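Local coordinates for protein homoserine O-acetyltransferase (Bacillus anthracis str. 'Ames Ancestor', PDB 3I1I) that probably transfers an acetyl group from acetyl-CoA to the hydroxyl of homoserine, as related enzymes do on the way to methionine, at residues D72-P77 against H359-K364; G157-Q162 against K285-H290; M226-A231 against K262-L267; I313-D318 against H351-F356. All coordinates share one frame; numbering follows the deposited sequence.

Contact 1 of 4, residues D72-P77 against H359-K364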
loop_
_atom_site.group_PDB
_atom_site.type_symbol
_atom_site.label_atom_id
_atom_site.label_comp_id
_atom_site.label_asym_id
_atom_site.label_seq_id
_atom_site.Cartn_x
_atom_site.Cartn_y
_atom_site.Cartn_z
ATOM N N ASP A 72 12.466 6.175 -27.467
ATOM C CA ASP A 72 12.955 6.919 -28.631
ATOM C C ASP A 72 14.449 6.782 -28.815
ATOM O O ASP A 72 14.934 6.691 -29.946
ATOM C CB ASP A 72 12.589 8.397 -28.567
ATOM C CG ASP A 72 12.887 9.120 -29.872
ATOM O OD1 ASP A 72 12.114 8.955 -30.868
ATOM O OD2 ASP A 72 13.918 9.830 -29.917
ATOM N N GLY A 73 15.191 6.748 -27.713
ATOM C CA GLY A 73 16.628 6.593 -27.787
ATOM C C GLY A 73 17.117 5.307 -28.434
ATOM O O GLY A 73 18.248 5.259 -28.902
ATOM N N LEU A 74 16.298 4.249 -28.409
ATOM C CA LEU A 74 16.652 2.946 -29.019
ATOM C C LEU A 74 16.190 2.820 -30.454
ATOM O O LEU A 74 16.743 2.024 -31.205
ATOM C CB LEU A 74 15.999 1.780 -28.261
ATOM C CG LEU A 74 16.806 1.082 -27.175
ATOM C CD1 LEU A 74 15.911 0.046 -26.483
ATOM C CD2 LEU A 74 18.152 0.489 -27.694
ATOM N N ILE A 75 15.109 3.519 -30.794
ATOM C CA ILE A 75 14.436 3.308 -32.054
ATOM C C ILE A 75 14.573 4.529 -32.933
ATOM O O ILE A 75 14.106 5.606 -32.553
ATOM C CB ILE A 75 12.929 3.089 -31.868
ATOM C CG1 ILE A 75 12.663 1.926 -30.897
ATOM C CG2 ILE A 75 12.264 2.848 -33.222
ATOM C CD1 ILE A 75 11.221 1.889 -30.327
ATOM N N GLY A 76 15.167 4.347 -34.112
ATOM C CA GLY A 76 15.194 5.371 -35.149
ATOM C C GLY A 76 16.379 5.193 -36.096
ATOM O O GLY A 76 17.139 4.227 -35.972
ATOM N N PRO A 77 16.565 6.149 -37.031
ATOM C CA PRO A 77 17.613 6.103 -38.053
ATOM C C PRO A 77 18.975 5.998 -37.430
ATOM O O PRO A 77 19.327 6.816 -36.600
ATOM C CB PRO A 77 17.467 7.441 -38.771
ATOM C CG PRO A 77 16.042 7.840 -38.544
ATOM C CD PRO A 77 15.739 7.361 -37.155
ATOM N N HIS A 359 21.527 3.516 -22.914
ATOM C CA HIS A 359 22.962 3.445 -23.202
ATOM C C HIS A 359 23.605 2.206 -22.631
ATOM O O HIS A 359 24.586 1.722 -23.150
ATOM C CB HIS A 359 23.727 4.715 -22.751
ATOM C CG HIS A 359 23.760 4.946 -21.269
ATOM N ND1 HIS A 359 22.653 5.364 -20.548
ATOM C CD2 HIS A 359 24.784 4.870 -20.379
ATOM C CE1 HIS A 359 22.992 5.512 -19.276
ATOM N NE2 HIS A 359 24.280 5.231 -19.149
ATOM N N LEU A 360 23.032 1.660 -21.570
ATOM C CA LEU A 360 23.654 0.481 -20.899
ATOM C C LEU A 360 23.534 -0.825 -21.706
ATOM O O LEU A 360 24.330 -1.752 -21.505
ATOM C CB LEU A 360 23.098 0.288 -19.474
ATOM C CG LEU A 360 23.397 1.432 -18.481
ATOM C CD1 LEU A 360 22.664 1.239 -17.148
ATOM C CD2 LEU A 360 24.929 1.597 -18.256
ATOM N N PHE A 361 22.564 -0.881 -22.619
ATOM C CA PHE A 361 22.300 -2.112 -23.388
ATOM C C PHE A 361 22.057 -1.957 -24.902
ATOM O O PHE A 361 21.854 -2.971 -25.576
ATOM C CB PHE A 361 21.136 -2.929 -22.764
ATOM C CG PHE A 361 19.807 -2.197 -22.685
ATOM C CD1 PHE A 361 18.842 -2.371 -23.670
ATOM C CD2 PHE A 361 19.504 -1.359 -21.592
ATOM C CE1 PHE A 361 17.613 -1.719 -23.602
ATOM C CE2 PHE A 361 18.268 -0.692 -21.518
ATOM C CZ PHE A 361 17.322 -0.885 -22.512
ATOM N N GLU A 362 22.073 -0.727 -25.436
ATOM C CA GLU A 362 21.770 -0.532 -26.863
ATOM C C GLU A 362 22.760 -1.296 -27.749
ATOM O O GLU A 362 22.397 -1.839 -28.780
ATOM C CB GLU A 362 21.773 0.944 -27.230
ATOM C CG GLU A 362 23.153 1.585 -27.189
ATOM C CD GLU A 362 23.126 3.109 -27.287
ATOM O OE1 GLU A 362 22.190 3.675 -27.899
ATOM O OE2 GLU A 362 24.066 3.745 -26.769
ATOM N N LYS A 363 24.009 -1.357 -27.340
ATOM C CA LYS A 363 24.990 -2.041 -28.169
ATOM C C LYS A 363 24.717 -3.560 -28.224
ATOM O O LYS A 363 24.891 -4.194 -29.262
ATOM C CB LYS A 363 26.388 -1.759 -27.662
ATOM C CG LYS A 363 27.462 -2.367 -28.526
ATOM C CD LYS A 363 28.887 -2.041 -27.981
ATOM C CE LYS A 363 30.000 -2.771 -28.800
ATOM N NZ LYS A 363 31.182 -3.186 -27.939
ATOM N N LYS A 364 24.269 -4.126 -27.105
ATOM C CA LYS A 364 23.892 -5.521 -27.051
ATOM C C LYS A 364 22.652 -5.800 -27.900
ATOM O O LYS A 364 22.604 -6.827 -28.590
ATOM C CB LYS A 364 23.628 -5.951 -25.616
ATOM C CG LYS A 364 23.427 -7.451 -25.439
ATOM C CD LYS A 364 24.595 -8.238 -25.995
ATOM C CE LYS A 364 24.798 -9.547 -25.309
ATOM N NZ LYS A 364 25.634 -10.485 -26.167
HETATM O O HOH W 1 20.094 3.451 -29.789
HETATM O O HOH W 2 20.908 6.745 -28.498
#
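L74, F361 and E362 form a small apolar and water-bridged contact between the loop that leads into the short strand 75-76 and the start of helix 362-370, toward the periphery of the domain. L74 does the apolar work with its two methyl branches. CD1 goes to CE1 of F361 at 3.8 Å, the two side chains crossing at nearly a right angle, while CD2 rests against CB of E362 at 3.7 Å. F361 occupies the N-cap position, and its CG lies between the backbone N and the carbonyl carbon (chi1 60°); from there the ring reaches both L74 and I313 of strand 309-313. In the alpha/beta hydrolase fold this is the closing helix that follows the loop of the probable catalytic histidine, H351, and the contact places that helix beside the small parallel pair 75-76 and 81-82, whose I81 shares backbone hydrogen bonds with L74. The polar half is indirect. G73 O and E362 OE1 stand 4.4 Å apart and share a water that donates to both, at 2.7 Å to G73 O and 2.8 Å to E362 OE1; a second water lies farther from the same two atoms. E362 is the first residue in the helix, where its carboxylate is probably favoured by the helix end. Two residues on, K364 makes salt bridges to E341 and E367.

Contact 2 of 4, residues G157-Q162 against K285-H290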
loop_
_atom_site.group_PDB
_atom_site.type_symbol
_atom_site.label_atom_id
_atom_site.label_comp_id
_atom_site.label_asym_id
_atom_site.label_seq_id
_atom_site.Cartn_x
_atom_site.Cartn_y
_atom_site.Cartn_z
ATOM N N GLY A 157 5.711 -5.025 -21.077
ATOM C CA GLY A 157 6.011 -5.190 -22.489
ATOM C C GLY A 157 6.805 -6.469 -22.759
ATOM O O GLY A 157 6.567 -7.174 -23.768
ATOM N N GLY A 158 7.744 -6.774 -21.870
ATOM C CA GLY A 158 8.461 -8.037 -21.932
ATOM C C GLY A 158 7.614 -9.274 -21.620
ATOM O O GLY A 158 7.938 -10.370 -22.046
HETATM N N MSE A 159 6.551 -9.097 -20.853
HETATM C CA MSE A 159 5.624 -10.179 -20.545
HETATM C C MSE A 159 4.871 -10.589 -21.803
HETATM O O MSE A 159 4.733 -11.772 -22.079
HETATM C CB MSE A 159 4.629 -9.756 -19.463
HETATM C CG MSE A 159 5.313 -9.507 -18.111
HETATM SE SE MSE A 159 4.164 -8.766 -16.720
HETATM C CE MSE A 159 5.560 -8.624 -15.410
ATOM N N ILE A 160 4.397 -9.594 -22.557
ATOM C CA ILE A 160 3.774 -9.825 -23.822
ATOM C C ILE A 160 4.773 -10.487 -24.780
ATOM O O ILE A 160 4.445 -11.475 -25.462
ATOM C CB ILE A 160 3.240 -8.530 -24.433
ATOM C CG1 ILE A 160 2.151 -7.932 -23.540
ATOM C CG2 ILE A 160 2.720 -8.779 -25.847
ATOM C CD1 ILE A 160 2.120 -6.350 -23.510
ATOM N N ALA A 161 6.000 -10.003 -24.799
ATOM C CA ALA A 161 6.981 -10.578 -25.726
ATOM C C ALA A 161 7.217 -12.037 -25.376
ATOM O O ALA A 161 7.464 -12.868 -26.255
ATOM C CB ALA A 161 8.281 -9.808 -25.700
ATOM N N GLN A 162 7.169 -12.355 -24.083
ATOM C CA GLN A 162 7.446 -13.719 -23.699
ATOM C C GLN A 162 6.284 -14.608 -24.117
ATOM O O GLN A 162 6.493 -15.736 -24.511
ATOM C CB GLN A 162 7.711 -13.841 -22.203
ATOM C CG GLN A 162 9.091 -13.405 -21.790
ATOM C CD GLN A 162 9.200 -13.266 -20.271
ATOM O OE1 GLN A 162 9.716 -14.149 -19.609
ATOM N NE2 GLN A 162 8.683 -12.161 -19.725
ATOM N N LYS A 285 -4.189 -6.429 -12.353
ATOM C CA LYS A 285 -4.623 -7.832 -12.360
ATOM C C LYS A 285 -3.864 -8.683 -13.410
ATOM O O LYS A 285 -3.418 -9.800 -13.132
ATOM C CB LYS A 285 -6.125 -7.913 -12.602
ATOM C CG LYS A 285 -6.694 -9.343 -12.547
ATOM C CD LYS A 285 -6.856 -9.900 -11.118
ATOM C CE LYS A 285 -7.445 -11.309 -11.210
ATOM N NZ LYS A 285 -8.171 -11.854 -10.012
ATOM N N ALA A 286 -3.689 -8.127 -14.604
ATOM C CA ALA A 286 -2.915 -8.789 -15.644
ATOM C C ALA A 286 -1.496 -9.055 -15.157
ATOM O O ALA A 286 -0.911 -10.123 -15.431
ATOM C CB ALA A 286 -2.899 -7.937 -16.961
ATOM N N VAL A 287 -0.916 -8.064 -14.476
ATOM C CA VAL A 287 0.469 -8.206 -14.059
ATOM C C VAL A 287 0.537 -9.315 -13.018
ATOM O O VAL A 287 1.423 -10.176 -13.060
ATOM C CB VAL A 287 1.057 -6.900 -13.467
ATOM C CG1 VAL A 287 2.335 -7.226 -12.627
ATOM C CG2 VAL A 287 1.306 -5.829 -14.587
ATOM N N LEU A 288 -0.380 -9.290 -12.073
ATOM C CA LEU A 288 -0.383 -10.276 -10.993
ATOM C C LEU A 288 -0.656 -11.716 -11.497
ATOM O O LEU A 288 -0.130 -12.681 -10.942
ATOM C CB LEU A 288 -1.391 -9.831 -9.951
ATOM C CG LEU A 288 -2.105 -10.650 -8.908
ATOM C CD1 LEU A 288 -2.991 -9.605 -8.220
ATOM C CD2 LEU A 288 -2.949 -11.760 -9.509
ATOM N N LEU A 289 -1.454 -11.828 -12.557
ATOM C CA LEU A 289 -1.700 -13.108 -13.205
ATOM C C LEU A 289 -0.568 -13.575 -14.119
ATOM O O LEU A 289 -0.624 -14.726 -14.560
ATOM C CB LEU A 289 -2.974 -13.038 -14.053
ATOM C CG LEU A 289 -4.292 -12.974 -13.288
ATOM C CD1 LEU A 289 -5.424 -12.709 -14.261
ATOM C CD2 LEU A 289 -4.502 -14.241 -12.436
ATOM N N HIS A 290 0.433 -12.728 -14.420
ATOM C CA HIS A 290 1.430 -13.087 -15.408
ATOM C C HIS A 290 2.269 -14.325 -15.049
ATOM O O HIS A 290 3.013 -14.338 -14.075
ATOM C CB HIS A 290 2.372 -11.927 -15.730
ATOM C CG HIS A 290 3.516 -12.320 -16.610
ATOM N ND1 HIS A 290 3.338 -12.707 -17.920
ATOM C CD2 HIS A 290 4.843 -12.444 -16.354
ATOM C CE1 HIS A 290 4.508 -13.050 -18.440
ATOM N NE2 HIS A 290 5.442 -12.889 -17.513
#
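M159, a selenomethionine, lies along one face of the H290 ring, and this CH-pi and Met-aromatic packing carries most of the contact. Its CG sits 3.4 Å from the centroid of the H290 ring, only 10° off the normal, a CH-pi approach over the middle of the imidazole. The selenium follows as a Met-aromatic contact, SE being 4.0 Å from the same centroid. The chain of M159 is extended beyond CG (chi2 173°), which draws CB, CG and SE in sequence across the ring. Purely apolar contact is slight: M159 CE reaches V287 CG1 at 4.5 Å.

Polar interactions fix the groups around the ring. Q162 NE2 donates to G158 O at 3.0 Å, arriving above the carbonyl plane, on the face opposite to the helical N-H of Q162. The same amide nitrogen and H290 NE2 both bond N181 O, a shared acceptor that brings the imidazole close to the Q162 amide; Q162 NE2 and H290 NE2 are 4.0 Å apart.

The contact is buried. Helix 156-167, which follows the probable nucleophile elbow, meets the end of helix 277-289 here, with F129 of helix 129-142 against M159 and M175 of strand 174-178 against Q162, while K285, L288 and L289 face a second subunit.

Contact 3 of 4, residues M226-A231 against K262-L267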
loop_
_atom_site.group_PDB
_atom_site.type_symbol
_atom_site.label_atom_id
_atom_site.label_comp_id
_atom_site.label_asym_id
_atom_site.label_seq_id
_atom_site.Cartn_x
_atom_site.Cartn_y
_atom_site.Cartn_z
HETATM N N MSE A 226 2.799 3.200 -4.530
HETATM C CA MSE A 226 3.380 1.854 -4.306
HETATM C C MSE A 226 4.216 1.397 -5.475
HETATM O O MSE A 226 5.268 0.844 -5.282
HETATM C CB MSE A 226 2.299 0.796 -4.084
HETATM C CG MSE A 226 1.501 0.979 -2.798
HETATM SE SE MSE A 226 -0.122 -0.063 -2.947
HETATM C CE MSE A 226 -0.996 0.528 -1.345
HETATM N N MSE A 227 3.764 1.612 -6.698
HETATM C CA MSE A 227 4.583 1.228 -7.848
HETATM C C MSE A 227 5.846 2.115 -7.928
HETATM O O MSE A 227 6.966 1.611 -8.097
HETATM C CB MSE A 227 3.774 1.320 -9.141
HETATM C CG MSE A 227 4.313 0.485 -10.261
HETATM SE SE MSE A 227 3.077 0.447 -11.796
HETATM C CE MSE A 227 3.349 2.268 -12.398
ATOM N N PHE A 228 5.658 3.425 -7.798
ATOM C CA PHE A 228 6.764 4.379 -7.889
ATOM C C PHE A 228 7.870 4.079 -6.871
ATOM O O PHE A 228 9.046 4.138 -7.179
ATOM C CB PHE A 228 6.217 5.811 -7.662
ATOM C CG PHE A 228 7.273 6.855 -7.707
ATOM C CD1 PHE A 228 7.728 7.329 -8.937
ATOM C CD2 PHE A 228 7.857 7.315 -6.552
ATOM C CE1 PHE A 228 8.763 8.276 -9.009
ATOM C CE2 PHE A 228 8.906 8.293 -6.594
ATOM C CZ PHE A 228 9.348 8.775 -7.830
HETATM N N MSE A 229 7.475 3.770 -5.644
HETATM C CA MSE A 229 8.457 3.457 -4.616
HETATM C C MSE A 229 9.188 2.117 -4.805
HETATM O O MSE A 229 10.092 1.847 -4.052
HETATM C CB MSE A 229 7.862 3.484 -3.207
HETATM C CG MSE A 229 7.291 4.817 -2.784
HETATM SE SE MSE A 229 8.546 6.274 -2.956
HETATM C CE MSE A 229 10.008 5.592 -1.785
ATOM N N ASN A 230 8.853 1.312 -5.806
ATOM C CA ASN A 230 9.699 0.157 -6.142
ATOM C C ASN A 230 10.368 0.239 -7.508
ATOM O O ASN A 230 11.079 -0.704 -7.935
ATOM C CB ASN A 230 8.884 -1.136 -6.011
ATOM C CG ASN A 230 8.595 -1.479 -4.560
ATOM O OD1 ASN A 230 9.530 -1.872 -3.794
ATOM N ND2 ASN A 230 7.319 -1.237 -4.129
ATOM N N ALA A 231 10.167 1.373 -8.168
ATOM C CA ALA A 231 10.633 1.545 -9.547
ATOM C C ALA A 231 12.124 1.818 -9.643
ATOM O O ALA A 231 12.684 1.624 -10.698
ATOM C CB ALA A 231 9.821 2.627 -10.279
ATOM N N LYS A 262 6.020 15.287 0.719
ATOM C CA LYS A 262 5.491 16.323 -0.165
ATOM C C LYS A 262 6.000 16.209 -1.598
ATOM O O LYS A 262 5.204 16.245 -2.530
ATOM C CB LYS A 262 5.839 17.709 0.354
ATOM C CG LYS A 262 4.945 18.158 1.487
ATOM C CD LYS A 262 5.400 19.452 2.111
ATOM C CE LYS A 262 4.574 19.720 3.358
ATOM N NZ LYS A 262 5.125 20.901 4.143
ATOM N N GLU A 263 7.311 16.093 -1.774
ATOM C CA GLU A 263 7.879 15.926 -3.119
ATOM C C GLU A 263 7.251 14.688 -3.792
ATOM O O GLU A 263 6.660 14.796 -4.847
ATOM C CB GLU A 263 9.403 15.851 -3.085
ATOM C CG GLU A 263 10.027 17.133 -2.523
ATOM C CD GLU A 263 11.421 16.984 -1.816
ATOM O OE1 GLU A 263 12.001 18.066 -1.519
ATOM O OE2 GLU A 263 11.937 15.849 -1.552
ATOM N N ILE A 264 7.288 13.543 -3.126
ATOM C CA ILE A 264 6.751 12.320 -3.712
ATOM C C ILE A 264 5.243 12.394 -3.939
ATOM O O ILE A 264 4.777 11.943 -4.968
ATOM C CB ILE A 264 7.164 11.068 -2.908
ATOM C CG1 ILE A 264 8.684 10.883 -3.008
ATOM C CG2 ILE A 264 6.428 9.830 -3.395
ATOM C CD1 ILE A 264 9.325 10.073 -1.894
ATOM N N ASN A 265 4.486 12.996 -3.036
ATOM C CA ASN A 265 3.056 13.199 -3.284
ATOM C C ASN A 265 2.818 13.986 -4.569
ATOM O O ASN A 265 1.957 13.628 -5.386
ATOM C CB ASN A 265 2.390 13.971 -2.167
ATOM C CG ASN A 265 2.024 13.109 -0.987
ATOM O OD1 ASN A 265 2.318 11.910 -0.950
ATOM N ND2 ASN A 265 1.421 13.732 0.019
ATOM N N LYS A 266 3.592 15.050 -4.749
ATOM C CA LYS A 266 3.439 15.892 -5.924
ATOM C C LYS A 266 3.662 15.091 -7.210
ATOM O O LYS A 266 2.839 15.166 -8.124
ATOM C CB LYS A 266 4.395 17.075 -5.863
ATOM C CG LYS A 266 4.006 18.220 -6.750
ATOM C CD LYS A 266 4.665 19.562 -6.256
ATOM C CE LYS A 266 5.713 20.151 -7.241
ATOM N NZ LYS A 266 5.198 21.393 -7.987
ATOM N N LEU A 267 4.754 14.328 -7.262
ATOM C CA LEU A 267 5.060 13.532 -8.448
ATOM C C LEU A 267 3.963 12.503 -8.714
ATOM O O LEU A 267 3.557 12.314 -9.831
ATOM C CB LEU A 267 6.380 12.769 -8.292
ATOM C CG LEU A 267 7.656 13.598 -8.225
ATOM C CD1 LEU A 267 8.865 12.731 -7.780
ATOM C CD2 LEU A 267 7.897 14.267 -9.586
#
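F228 and M229 meet I264 and L267 within the helical insertion between strands 174-178 and 309-313, which probably corresponds to the lid of related homoserine acetyltransferases. The end of helix 217-228 and the turn after it pack against the middle of helix 259-270, entirely through apolar side chains. F228 projects toward the other helix with CG anti to its own N (chi1 179°); the ring tip CZ comes within 4.0 Å of L267 CD1, and CD2 lies 4.3 Å from I264 CG2, both methyls approaching the ring obliquely. M229, a selenomethionine, is bent at chi2 and chi3, and this fold brings SE to I264 CD1 at 4.0 Å, the two side chains crossing at about a right angle. I264 thus sits between two partners, CD1 and CG2 toward the selenium and CG2 also toward the ring. Y241 packs on both F228 and L267. In the alpha/beta hydrolase architecture such an insertion stands over the carboxy-terminal ends of the strands, where the active site of this fold lies, and here it also takes part in assembly: I264 packs on V190, M229 on N191 and M226 on M226 of a second subunit. A type I turn runs from F228 to A231, with A231 N bonded to F228 O at 3.1 Å. From this turn N230 ND2 reaches back to M226 O at 3.1 Å, and F228 O accepts a further bond from the hydroxyl of Y237.

Contact 4 of 4, residues I313-D318 against H351-F356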
loop_
_atom_site.group_PDB
_atom_site.type_symbol
_atom_site.label_atom_id
_atom_site.label_comp_id
_atom_site.label_asym_id
_atom_site.label_seq_id
_atom_site.Cartn_x
_atom_site.Cartn_y
_atom_site.Cartn_z
ATOM N N ILE A 313 17.407 -9.017 -20.446
ATOM C CA ILE A 313 18.169 -7.866 -19.978
ATOM C C ILE A 313 17.556 -7.354 -18.677
ATOM O O ILE A 313 16.718 -6.458 -18.682
ATOM C CB ILE A 313 18.190 -6.753 -21.019
ATOM C CG1 ILE A 313 18.697 -7.287 -22.365
ATOM C CG2 ILE A 313 19.074 -5.565 -20.569
ATOM C CD1 ILE A 313 18.599 -6.188 -23.524
ATOM N N PRO A 314 17.926 -7.977 -17.549
ATOM C CA PRO A 314 17.480 -7.499 -16.252
ATOM C C PRO A 314 18.444 -6.435 -15.682
ATOM O O PRO A 314 19.580 -6.288 -16.137
ATOM C CB PRO A 314 17.544 -8.751 -15.400
ATOM C CG PRO A 314 18.698 -9.463 -15.910
ATOM C CD PRO A 314 18.683 -9.233 -17.406
ATOM N N CYS A 315 17.962 -5.738 -14.675
ATOM C CA CYS A 315 18.754 -4.841 -13.923
ATOM C C CYS A 315 18.917 -5.407 -12.539
ATOM O O CYS A 315 17.931 -5.667 -11.835
ATOM C CB CYS A 315 18.067 -3.473 -13.812
ATOM S SG CYS A 315 19.185 -2.295 -12.945
ATOM N N LYS A 316 20.168 -5.543 -12.129
ATOM C CA LYS A 316 20.527 -6.096 -10.831
ATOM C C LYS A 316 19.898 -5.401 -9.613
ATOM O O LYS A 316 19.678 -6.032 -8.585
ATOM C CB LYS A 316 22.023 -6.013 -10.698
ATOM C CG LYS A 316 22.581 -6.598 -9.402
ATOM C CD LYS A 316 24.098 -6.643 -9.521
ATOM C CE LYS A 316 24.685 -7.838 -8.795
ATOM N NZ LYS A 316 24.699 -7.527 -7.365
ATOM N N GLN A 317 19.624 -4.106 -9.738
ATOM C CA GLN A 317 18.987 -3.346 -8.685
ATOM C C GLN A 317 17.464 -3.270 -8.819
ATOM O O GLN A 317 16.814 -2.503 -8.103
ATOM C CB GLN A 317 19.563 -1.935 -8.675
ATOM C CG GLN A 317 20.963 -1.842 -8.116
ATOM C CD GLN A 317 22.043 -2.318 -9.051
ATOM O OE1 GLN A 317 21.981 -2.157 -10.290
ATOM N NE2 GLN A 317 23.043 -2.937 -8.476
ATOM N N ASP A 318 16.887 -4.037 -9.737
ATOM C CA ASP A 318 15.418 -4.017 -9.935
ATOM C C ASP A 318 14.758 -4.709 -8.774
ATOM O O ASP A 318 14.995 -5.911 -8.569
ATOM C CB ASP A 318 15.065 -4.771 -11.217
ATOM C CG ASP A 318 13.679 -4.503 -11.697
ATOM O OD1 ASP A 318 12.742 -4.232 -10.889
ATOM O OD2 ASP A 318 13.547 -4.598 -12.922
ATOM N N HIS A 351 14.587 -0.680 -11.676
ATOM C CA HIS A 351 13.680 -1.101 -12.730
ATOM C C HIS A 351 13.655 -0.130 -13.912
ATOM O O HIS A 351 13.662 -0.555 -15.065
ATOM C CB HIS A 351 12.286 -1.199 -12.146
ATOM C CG HIS A 351 11.279 -1.809 -13.057
ATOM N ND1 HIS A 351 11.361 -3.120 -13.506
ATOM C CD2 HIS A 351 10.156 -1.284 -13.601
ATOM C CE1 HIS A 351 10.316 -3.366 -14.280
ATOM N NE2 HIS A 351 9.576 -2.269 -14.356
HETATM N N MSE A 352 13.634 1.171 -13.624
HETATM C CA MSE A 352 13.516 2.212 -14.652
HETATM C C MSE A 352 14.764 2.348 -15.510
HETATM O O MSE A 352 14.743 3.060 -16.513
HETATM C CB MSE A 352 13.222 3.568 -14.002
HETATM C CG MSE A 352 11.902 3.653 -13.249
HETATM SE SE MSE A 352 10.418 2.956 -14.345
HETATM C CE MSE A 352 10.358 4.176 -15.808
ATOM N N ALA A 353 15.847 1.666 -15.149
ATOM C CA ALA A 353 17.003 1.586 -16.040
ATOM C C ALA A 353 16.590 1.036 -17.424
ATOM O O ALA A 353 17.194 1.347 -18.465
ATOM C CB ALA A 353 18.137 0.714 -15.418
ATOM N N GLY A 354 15.567 0.190 -17.423
ATOM C CA GLY A 354 15.151 -0.446 -18.652
ATOM C C GLY A 354 14.536 0.535 -19.621
ATOM O O GLY A 354 14.465 0.248 -20.800
ATOM N N VAL A 355 14.083 1.685 -19.126
ATOM C CA VAL A 355 13.530 2.720 -19.988
ATOM C C VAL A 355 14.444 3.945 -20.046
ATOM O O VAL A 355 14.549 4.560 -21.065
ATOM C CB VAL A 355 12.103 3.101 -19.496
ATOM C CG1 VAL A 355 11.509 4.160 -20.355
ATOM C CG2 VAL A 355 11.207 1.847 -19.492
ATOM N N PHE A 356 15.123 4.280 -18.955
ATOM C CA PHE A 356 15.932 5.477 -18.878
ATOM C C PHE A 356 17.418 5.274 -19.139
ATOM O O PHE A 356 18.121 6.259 -19.273
ATOM C CB PHE A 356 15.844 6.089 -17.475
ATOM C CG PHE A 356 14.480 6.541 -17.068
ATOM C CD1 PHE A 356 13.497 6.846 -17.990
ATOM C CD2 PHE A 356 14.215 6.753 -15.729
ATOM C CE1 PHE A 356 12.256 7.300 -17.571
ATOM C CE2 PHE A 356 12.996 7.207 -15.306
ATOM C CZ PHE A 356 12.004 7.482 -16.228
#
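D318 and H351 bring the backbones within 4.4 Å, CA to CA, where the type I turn C315-D318 meets the 3-10 segment that includes H351 and M352. The two side chains then run side by side in the same direction, each with CG anti to the backbone N (chi1 -172° in H351). H351 ND1 donates to D318 OD2 at 2.7 Å in a nearly straight bond of 168°. The acceptor lies in the plane of the imidazole, and the N-H meets OD2 on its syn side, although carboxylate and ring planes are 61° apart. D318 OD1 is 3.2 Å from H351 ND1, and it is gripped by the backbone N-H groups of L320 and Q321, which fix the rotation of the carboxylate. C315 SG packs on A353 CB at 4.0 Å, an apolar contact that joins the turn to helix 353-356. On its other nitrogen, H351 NE2 is hydrogen bonded to S155 OG. The line S155, H351 and D318 has the charge-relay geometry of a Ser-His-Asp triad, and is probably the catalytic centre, as in the alpha/beta hydrolase fold, where the acid and the histidine are carried on loops following the late strands.

From the N terminus, contact 1 opens first, at 72-77, and closes last, at 359-364, so the other three are nested within it and it joins an early loop to the final helix. Contact 2 begins on helix 156-167 and closes at 285-290, and contact 3 lies wholly inside that loop, in the helical insertion; both touch a second subunit. Contact 4 follows in series, tying the loop after strand 309-313 to helix 353-356. It is in touch with contact 1, where F361 packs on I313 and G354, and with contact 3, where A231 O probably bonds M352 N. Contact 2 comes within about 7 Å, nearest atoms, of contacts 3 and 4.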